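Local coordinates for ABC transporter, periplasmic solute-binding protein (Rhizobium meliloti, PDB 4WED), which probably binds peptides or a nickel complex in the periplasm for uptake by an ABC transporter, at residues A[300-305]-A[487-492]. Sequence-based numbering, arbitrary orientation.
Sequences IDRAAI and AIAPLV
With CG of Arg302 beside its own backbone N (chi1 -78°) and the chain bent about CB-CG (chi2 135°), the guanidinium reaches from the first turn of helix 302-310 to the backbone of strand 488-500. There it grips one carbonyl oxygen side-on: Arg302 NE and NH2 both donate hydrogen bonds to Pro490 O, at 2.9 and 3.0 Å. Both bonds are bent, and the oxygen sits slightly out of the guanidinium plane. CD2 of Leu491 lies over one face of that group, off toward its rim and 4.3 Å from Arg302 NH2, while NH1 turns to Ser297 O at the end of the preceding helix. In this periplasmic-binding-protein fold the contact fastens a helix start to a strand of an antiparallel sheet, where the backbone of Leu491 is hydrogen-bonded to that of Leu275 in strand 274-279. A leucine in place of Arg302 would probably leave Pro490 O and Ser297 O without the donors that now grip them. Apolar contacts flank the arginine: Ile300 CG2 meets Leu491 CD2 at 4.3 Å, and Val492 CG1 touches Ile305 CB at 4.2 Å. Asp301 N-caps the helix, its OD1 accepting from Ala304 N at 2.7 Å from above the carboxylate plane.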
loop_
_atom_site.group_PDB
_atom_site.type_symbol
_atom_site.label_atom_id
_atom_site.label_comp_id
_atom_site.label_asym_id
_atom_site.label_seq_id
_atom_site.Cartn_x
_atom_site.Cartn_y
_atom_site.Cartn_z
ATOM N N ILE A 300 -9.360 -5.661 -23.424
ATOM C CA ILE A 300 -10.011 -5.770 -22.130
ATOM C C ILE A 300 -10.662 -4.443 -21.789
ATOM O O ILE A 300 -10.136 -3.369 -22.183
ATOM C CB ILE A 300 -8.953 -6.127 -21.082
ATOM C CG1 ILE A 300 -8.624 -7.614 -21.209
ATOM C CG2 ILE A 300 -9.425 -5.796 -19.675
ATOM C CD1 ILE A 300 -7.379 -8.050 -20.431
ATOM N N ASP A 301 -11.793 -4.509 -21.069
ATOM C CA ASP A 301 -12.458 -3.322 -20.528
ATOM C C ASP A 301 -12.285 -3.184 -19.003
ATOM O O ASP A 301 -12.967 -3.825 -18.219
ATOM C CB ASP A 301 -13.929 -3.301 -20.879
ATOM C CG ASP A 301 -14.563 -1.960 -20.605
ATOM O OD1 ASP A 301 -14.473 -1.449 -19.481
ATOM O OD2 ASP A 301 -15.162 -1.397 -21.517
ATOM N N ARG A 302 -11.375 -2.318 -18.603
ATOM C CA ARG A 302 -11.083 -2.105 -17.202
ATOM C C ARG A 302 -12.303 -1.573 -16.492
ATOM O O ARG A 302 -12.570 -1.926 -15.363
ATOM C CB ARG A 302 -9.903 -1.155 -17.056
ATOM C CG ARG A 302 -8.571 -1.823 -17.314
ATOM C CD ARG A 302 -7.668 -0.989 -18.187
ATOM N NE ARG A 302 -6.372 -1.618 -18.340
ATOM C CZ ARG A 302 -5.988 -2.295 -19.408
ATOM N NH1 ARG A 302 -6.792 -2.432 -20.436
ATOM N NH2 ARG A 302 -4.790 -2.836 -19.449
ATOM N N ALA A 303 -13.034 -0.706 -17.170
ATOM C CA ALA A 303 -14.254 -0.112 -16.627
ATOM C C ALA A 303 -15.309 -1.151 -16.262
ATOM O O ALA A 303 -16.010 -0.987 -15.278
ATOM C CB ALA A 303 -14.824 0.894 -17.613
ATOM N N ALA A 304 -15.423 -2.201 -17.058
ATOM C CA ALA A 304 -16.326 -3.311 -16.776
ATOM C C ALA A 304 -15.780 -4.124 -15.597
ATOM O O ALA A 304 -16.524 -4.618 -14.757
ATOM C CB ALA A 304 -16.449 -4.191 -18.010
ATOM N N ILE A 305 -14.460 -4.255 -15.530
ATOM C CA ILE A 305 -13.831 -4.898 -14.357
ATOM C C ILE A 305 -14.242 -4.134 -13.096
ATOM O O ILE A 305 -14.598 -4.725 -12.069
ATOM C CB ILE A 305 -12.297 -4.867 -14.402
ATOM C CG1 ILE A 305 -11.757 -5.431 -15.711
ATOM C CG2 ILE A 305 -11.705 -5.636 -13.224
ATOM C CD1 ILE A 305 -11.548 -6.906 -15.716
ATOM N N ALA A 487 4.721 -5.441 -21.383
ATOM C CA ALA A 487 5.231 -6.543 -20.588
ATOM C C ALA A 487 4.281 -6.937 -19.496
ATOM O O ALA A 487 4.327 -8.088 -19.032
ATOM C CB ALA A 487 6.550 -6.183 -19.985
ATOM N N ILE A 488 3.429 -5.989 -19.104
ATOM C CA ILE A 488 2.415 -6.200 -18.076
ATOM C C ILE A 488 1.095 -5.582 -18.511
ATOM O O ILE A 488 1.094 -4.762 -19.411
ATOM C CB ILE A 488 2.846 -5.586 -16.699
ATOM C CG1 ILE A 488 3.224 -4.108 -16.834
ATOM C CG2 ILE A 488 4.006 -6.378 -16.081
ATOM C CD1 ILE A 488 3.165 -3.352 -15.514
ATOM N N ALA A 489 -0.021 -5.957 -17.871
ATOM C CA ALA A 489 -1.334 -5.280 -18.122
ATOM C C ALA A 489 -2.002 -4.836 -16.813
ATOM O O ALA A 489 -2.693 -5.600 -16.216
ATOM C CB ALA A 489 -2.275 -6.185 -18.949
ATOM N N PRO A 490 -1.740 -3.597 -16.348
ATOM C CA PRO A 490 -2.450 -3.083 -15.177
ATOM C C PRO A 490 -3.925 -2.964 -15.475
ATOM O O PRO A 490 -4.288 -2.588 -16.549
ATOM C CB PRO A 490 -1.825 -1.705 -14.954
ATOM C CG PRO A 490 -0.538 -1.709 -15.706
ATOM C CD PRO A 490 -0.762 -2.619 -16.876
ATOM N N LEU A 491 -4.781 -3.367 -14.552
ATOM C CA LEU A 491 -6.208 -3.415 -14.842
ATOM C C LEU A 491 -6.940 -2.268 -14.154
ATOM O O LEU A 491 -7.304 -1.309 -14.799
ATOM C CB LEU A 491 -6.730 -4.778 -14.425
ATOM C CG LEU A 491 -6.090 -5.924 -15.203
ATOM C CD1 LEU A 491 -6.669 -7.229 -14.701
ATOM C CD2 LEU A 491 -6.406 -5.758 -16.678
ATOM N N VAL A 492 -7.029 -2.311 -12.832
ATOM C CA VAL A 492 -7.632 -1.261 -12.038
ATOM C C VAL A 492 -6.778 -0.978 -10.776
ATOM O O VAL A 492 -5.994 -1.826 -10.332
ATOM C CB VAL A 492 -9.030 -1.658 -11.578
ATOM C CG1 VAL A 492 -10.025 -1.713 -12.746
ATOM C CG2 VAL A 492 -8.968 -2.993 -10.856
#